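Local coordinates for protein endo-1,4-beta-xylanase C (Paenibacillus barcinonensis, PDB 4XUP) that hydrolyses internal beta-1,4-xylosidic linkages of xylan, this chain being its N-terminal tandem of two family 22 carbohydrate-binding modules rather than the catalytic domain, at residues Lys90-Arg95 and Tyr136-Asp141; Glu256-Arg261 and Gly296-Arg301. One frame throughout, in Å; residues are numbered along the deposited sequence.

How the interactions relate
Interaction 1 (90-95 with 136-141) belongs to the first carbohydrate-binding module and interaction 2 (256-261 with 296-301) to the second, and they follow in series along the chain. Their centres lie 44 Å apart on opposite sides of the chain's centre, with nearest atoms about 32 Å from each other, and they do not touch; each lies in a sheet of its own module. Each joins two antiparallel strands that are neighbours in a sheet but distant in sequence: 87-96 with 132-139, and 248-259 with 297-305. The tandem thus repeats what appears to be the same strand pairing in two modules, each with its own calcium site; this N-terminal region appears to thermostabilize the xylanase.

Interaction 1. Residues Lys90-Arg95 and Tyr136-Asp141; sequences KFTVER and YLESTD
Thr92 lies over one face of the Tyr136 ring, its CB 4.0 Å from the ring centroid in a CH-pi contact displaced toward the rim, while the backbone N of Glu94 comes to the ring edge. The ring of Phe91, on the other side of the sheet, carries Leu137 CD1 over one face, 4.2 Å from its centroid, and has the carbonyl oxygen of Tyr136 at its edge. With CG of Tyr136 set between its backbone N and carbonyl carbon (chi1 65°), the phenol runs alongside Thr92, and Thr92 CG2 reaches Tyr136 CE1 at 3.6 Å. The other branch of the threonine turns to the carboxylate: Thr92 OG1 donates to Glu138 OE1 over 2.7 Å, meeting that oxygen nearly along its C-O axis. Lys90 extends beside Glu138, but Lys90 NZ stays 4.8 Å from Glu138 OE1, a distance that probably still favours the opposite charges without bringing them into contact. The two backbones that carry them pair antiparallel. Lys90 with Glu138 and Thr92 with Tyr136 are hydrogen-bonded pairs, each joined by two N-H...O bonds, and Phe91 with Leu137 is the non-hydrogen-bonded pair between them. Strand 132-139 is also paired with 57-61, and strand 87-96 with 102-106 and 111-113, within one sheet of the first module's beta-sandwich. Phe91 and Leu137 both pack on Leu121 of strand 119-125 in the facing sheet; on the other side, Tyr136 touches Tyr104 of strand 102-106 and makes a cation-pi contact with Arg27.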
# COMPACT_ATOMS: atom_id res chain seq x y z
N LYS A 90 -2.85 17.93 16.42
CA LYS A 90 -2.86 16.76 15.56
C LYS A 90 -4.24 16.49 14.94
O LYS A 90 -5.28 16.89 15.46
CB LYS A 90 -2.37 15.51 16.27
CG LYS A 90 -3.32 14.99 17.31
CD LYS A 90 -2.74 13.80 18.04
CE LYS A 90 -3.77 13.19 18.95
NZ LYS A 90 -3.34 11.95 19.62
N PHE A 91 -4.18 15.76 13.84
CA PHE A 91 -5.34 15.23 13.20
C PHE A 91 -5.65 13.84 13.78
O PHE A 91 -4.77 13.00 13.97
CB PHE A 91 -5.15 15.06 11.71
CG PHE A 91 -5.22 16.35 10.95
CD1 PHE A 91 -6.41 17.10 10.92
CD2 PHE A 91 -4.12 16.81 10.24
CE1 PHE A 91 -6.50 18.27 10.19
CE2 PHE A 91 -4.21 17.99 9.51
CZ PHE A 91 -5.39 18.73 9.49
N THR A 92 -6.93 13.64 14.04
CA THR A 92 -7.47 12.38 14.53
C THR A 92 -8.68 12.03 13.71
O THR A 92 -9.47 12.87 13.34
CB THR A 92 -7.88 12.48 16.01
OG1 THR A 92 -6.73 12.78 16.81
CG2 THR A 92 -8.46 11.15 16.53
N VAL A 93 -8.85 10.74 13.51
CA VAL A 93 -10.08 10.19 12.91
C VAL A 93 -10.87 9.39 13.93
O VAL A 93 -10.42 8.36 14.44
CB VAL A 93 -9.79 9.31 11.68
CG1 VAL A 93 -11.08 8.74 11.12
CG2 VAL A 93 -9.07 10.12 10.62
N GLU A 94 -12.06 9.87 14.19
CA GLU A 94 -13.06 9.11 14.95
C GLU A 94 -13.76 8.20 14.01
O GLU A 94 -14.40 8.64 13.05
CB GLU A 94 -14.12 10.00 15.59
CG GLU A 94 -15.07 9.30 16.55
CD GLU A 94 -16.05 10.26 17.20
OE1 GLU A 94 -17.00 10.69 16.46
OE2 GLU A 94 -15.88 10.58 18.42
N ARG A 95 -13.69 6.93 14.33
CA ARG A 95 -14.22 5.87 13.45
C ARG A 95 -15.17 4.95 14.20
O ARG A 95 -14.91 4.49 15.32
CB ARG A 95 -13.07 5.04 12.86
CG ARG A 95 -13.50 3.83 12.02
CD ARG A 95 -12.32 3.22 11.29
NE ARG A 95 -11.26 2.92 12.24
CZ ARG A 95 -11.15 1.80 12.96
NH1 ARG A 95 -12.01 0.80 12.81
NH2 ARG A 95 -10.14 1.67 13.81
N TYR A 136 -10.98 15.13 12.66
CA TYR A 136 -10.96 16.34 13.43
C TYR A 136 -9.54 16.78 13.82
O TYR A 136 -8.62 15.98 13.90
CB TYR A 136 -11.87 16.29 14.64
CG TYR A 136 -11.55 15.31 15.74
CD1 TYR A 136 -11.79 13.96 15.59
CD2 TYR A 136 -11.12 15.75 16.99
CE1 TYR A 136 -11.56 13.07 16.63
CE2 TYR A 136 -10.86 14.87 18.04
CZ TYR A 136 -11.10 13.53 17.86
OH TYR A 136 -10.89 12.65 18.91
N LEU A 137 -9.43 18.07 14.06
CA LEU A 137 -8.19 18.71 14.44
C LEU A 137 -8.22 19.10 15.92
O LEU A 137 -8.97 19.98 16.34
CB LEU A 137 -7.94 19.94 13.59
CG LEU A 137 -6.68 20.74 13.91
CD1 LEU A 137 -5.41 19.92 13.70
CD2 LEU A 137 -6.63 22.01 13.06
N GLU A 138 -7.34 18.48 16.66
CA GLU A 138 -7.40 18.40 18.11
C GLU A 138 -6.17 18.96 18.76
O GLU A 138 -5.07 18.82 18.24
CB GLU A 138 -7.35 16.88 18.46
CG GLU A 138 -8.10 16.44 19.68
CD GLU A 138 -8.03 14.94 19.91
OE1 GLU A 138 -7.56 14.16 19.03
OE2 GLU A 138 -8.49 14.53 21.00
N SER A 139 -6.33 19.48 19.98
CA SER A 139 -5.19 19.77 20.83
C SER A 139 -5.37 19.27 22.24
O SER A 139 -6.47 19.34 22.80
CB SER A 139 -4.93 21.27 20.90
OG SER A 139 -3.83 21.53 21.76
N THR A 140 -4.28 18.83 22.84
CA THR A 140 -4.30 18.43 24.29
C THR A 140 -4.56 19.63 25.21
O THR A 140 -5.13 19.50 26.27
CB THR A 140 -3.01 17.72 24.76
OG1 THR A 140 -1.86 18.48 24.35
CG2 THR A 140 -2.96 16.33 24.15
N ASP A 141 -4.14 20.81 24.74
CA ASP A 141 -4.54 22.08 25.37
C ASP A 141 -6.02 22.32 25.02
O ASP A 141 -6.37 22.69 23.91
CB ASP A 141 -3.66 23.25 24.92
CG ASP A 141 -4.06 24.58 25.58
OD1 ASP A 141 -5.10 24.66 26.28
OD2 ASP A 141 -3.34 25.58 25.38

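Interaction 2. Residues Glu256-Arg261 and Gly296-Arg301; sequences EKEFNR and GISGLR
The side chain of Arg301 runs back over Gly299 of its own strand and sets its guanidinium between the carboxylates of Glu256 and Glu258. Its CB and CG run past the carbonyl oxygen of Glu256, and Arg301 CD lies 3.0 Å from Glu256 OE1. A bend at chi2 (141°), with the chain extended beyond, carries the guanidinium alongside both glutamates. NE forms a salt bridge with Glu223 of strand 221-223. Arg301 NH1 meets Glu256 OE1 on its anti side in a salt bridge of 2.6 Å. A second, from Arg301 NH2, comes to Glu258 OE1 from above the carboxylate plane at 3.1 Å. Both oxygens sit near the guanidinium plane at its edge, yet the carboxylates stand steeply to it, 79° for Glu256 and 84° for Glu258. With an alanine here, Glu256 would probably be left to weak, long ion pairs with Arg187 and Arg189, and Glu258 OE1 and Glu223 would lose their salt bridges. In the second module's beta-sandwich, strands 248-259 and 297-305 pair antiparallel with a classic beta bulge: Ser298 and Gly299 both face Glu258, whose carbonyl oxygen accepts from both backbone N atoms, on the same face of its plane. Ser298 OG donates to the anti lone pair of Glu258 OE2 over 2.6 Å and accepts from Arg261 N at 2.9 Å, tying the bulge to the loop that follows strand 248-259. On the other face, Phe259 CE1 packs 4.0 Å from Ile297 CB.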
# COMPACT_ATOMS: atom_id res chain seq x y z
N GLU A 256 15.41 -18.85 -4.42
CA GLU A 256 16.85 -18.54 -4.39
C GLU A 256 17.19 -18.02 -2.99
O GLU A 256 16.57 -17.09 -2.51
CB GLU A 256 17.22 -17.50 -5.47
CG GLU A 256 18.63 -16.92 -5.33
CD GLU A 256 18.95 -15.83 -6.32
OE1 GLU A 256 18.95 -14.63 -5.96
OE2 GLU A 256 19.24 -16.16 -7.45
N LYS A 257 18.17 -18.66 -2.37
CA LYS A 257 18.55 -18.40 -0.96
C LYS A 257 19.96 -17.87 -0.83
O LYS A 257 20.87 -18.32 -1.51
CB LYS A 257 18.43 -19.66 -0.08
CG LYS A 257 17.09 -20.36 -0.19
CD LYS A 257 17.01 -21.58 0.72
CE LYS A 257 15.81 -22.43 0.35
NZ LYS A 257 15.74 -23.67 1.17
N GLU A 258 20.11 -16.88 0.06
CA GLU A 258 21.40 -16.25 0.36
C GLU A 258 21.65 -16.31 1.86
O GLU A 258 20.78 -15.91 2.66
CB GLU A 258 21.46 -14.79 -0.10
CG GLU A 258 22.79 -14.10 0.17
CD GLU A 258 22.68 -12.56 0.09
OE1 GLU A 258 23.02 -12.00 -0.98
OE2 GLU A 258 22.26 -11.91 1.08
N PHE A 259 22.83 -16.80 2.22
CA PHE A 259 23.26 -16.95 3.61
C PHE A 259 24.45 -16.06 3.94
O PHE A 259 25.43 -15.99 3.19
CB PHE A 259 23.60 -18.40 3.94
CG PHE A 259 22.42 -19.31 3.84
CD1 PHE A 259 21.57 -19.51 4.92
CD2 PHE A 259 22.16 -19.99 2.67
CE1 PHE A 259 20.45 -20.36 4.83
CE2 PHE A 259 21.05 -20.84 2.56
CZ PHE A 259 20.19 -21.02 3.64
N ASN A 260 24.32 -15.33 5.05
CA ASN A 260 25.40 -14.46 5.63
C ASN A 260 25.94 -13.44 4.66
O ASN A 260 27.14 -13.20 4.58
CB ASN A 260 26.58 -15.29 6.14
CG ASN A 260 26.16 -16.34 7.13
OD1 ASN A 260 26.30 -17.53 6.87
ND2 ASN A 260 25.62 -15.91 8.27
N ARG A 261 25.04 -12.88 3.87
CA ARG A 261 25.40 -11.94 2.79
C ARG A 261 26.46 -12.50 1.81
O ARG A 261 27.17 -11.75 1.14
CB ARG A 261 25.88 -10.61 3.37
CG ARG A 261 24.77 -9.81 4.03
CD ARG A 261 25.19 -8.36 4.19
NE ARG A 261 24.05 -7.45 4.41
CZ ARG A 261 23.25 -6.93 3.47
NH1 ARG A 261 23.44 -7.19 2.18
NH2 ARG A 261 22.25 -6.12 3.84
N GLY A 296 21.71 -18.01 9.47
CA GLY A 296 22.36 -16.77 8.98
C GLY A 296 21.77 -16.27 7.66
O GLY A 296 22.41 -15.55 6.89
N ILE A 297 20.52 -16.67 7.42
CA ILE A 297 19.83 -16.33 6.17
C ILE A 297 19.62 -14.83 6.04
O ILE A 297 19.06 -14.20 6.91
CB ILE A 297 18.49 -17.08 5.95
CG1 ILE A 297 17.90 -16.68 4.59
CG2 ILE A 297 17.50 -16.82 7.08
CD1 ILE A 297 17.51 -17.85 3.73
N SER A 298 20.10 -14.31 4.92
CA SER A 298 20.08 -12.87 4.57
C SER A 298 19.28 -12.48 3.28
O SER A 298 19.05 -11.31 3.01
CB SER A 298 21.50 -12.36 4.40
OG SER A 298 22.18 -13.11 3.42
N GLY A 299 18.93 -13.47 2.49
CA GLY A 299 18.15 -13.30 1.26
C GLY A 299 17.30 -14.53 0.95
O GLY A 299 17.74 -15.67 1.08
N LEU A 300 16.06 -14.27 0.54
CA LEU A 300 15.12 -15.31 0.13
C LEU A 300 14.21 -14.74 -0.95
O LEU A 300 13.39 -13.88 -0.70
CB LEU A 300 14.27 -15.80 1.28
CG LEU A 300 13.36 -17.00 0.98
CD1 LEU A 300 14.19 -18.23 0.64
CD2 LEU A 300 12.49 -17.32 2.16
N ARG A 301 14.36 -15.27 -2.15
CA ARG A 301 13.73 -14.72 -3.36
C ARG A 301 12.98 -15.81 -4.13
O ARG A 301 13.52 -16.85 -4.44
CB ARG A 301 14.76 -14.08 -4.25
CG ARG A 301 15.71 -13.19 -3.48
CD ARG A 301 17.14 -13.26 -3.93
NE ARG A 301 18.03 -12.67 -2.92
CZ ARG A 301 19.35 -12.68 -2.97
NH1 ARG A 301 19.98 -13.25 -3.98
NH2 ARG A 301 20.05 -12.12 -1.98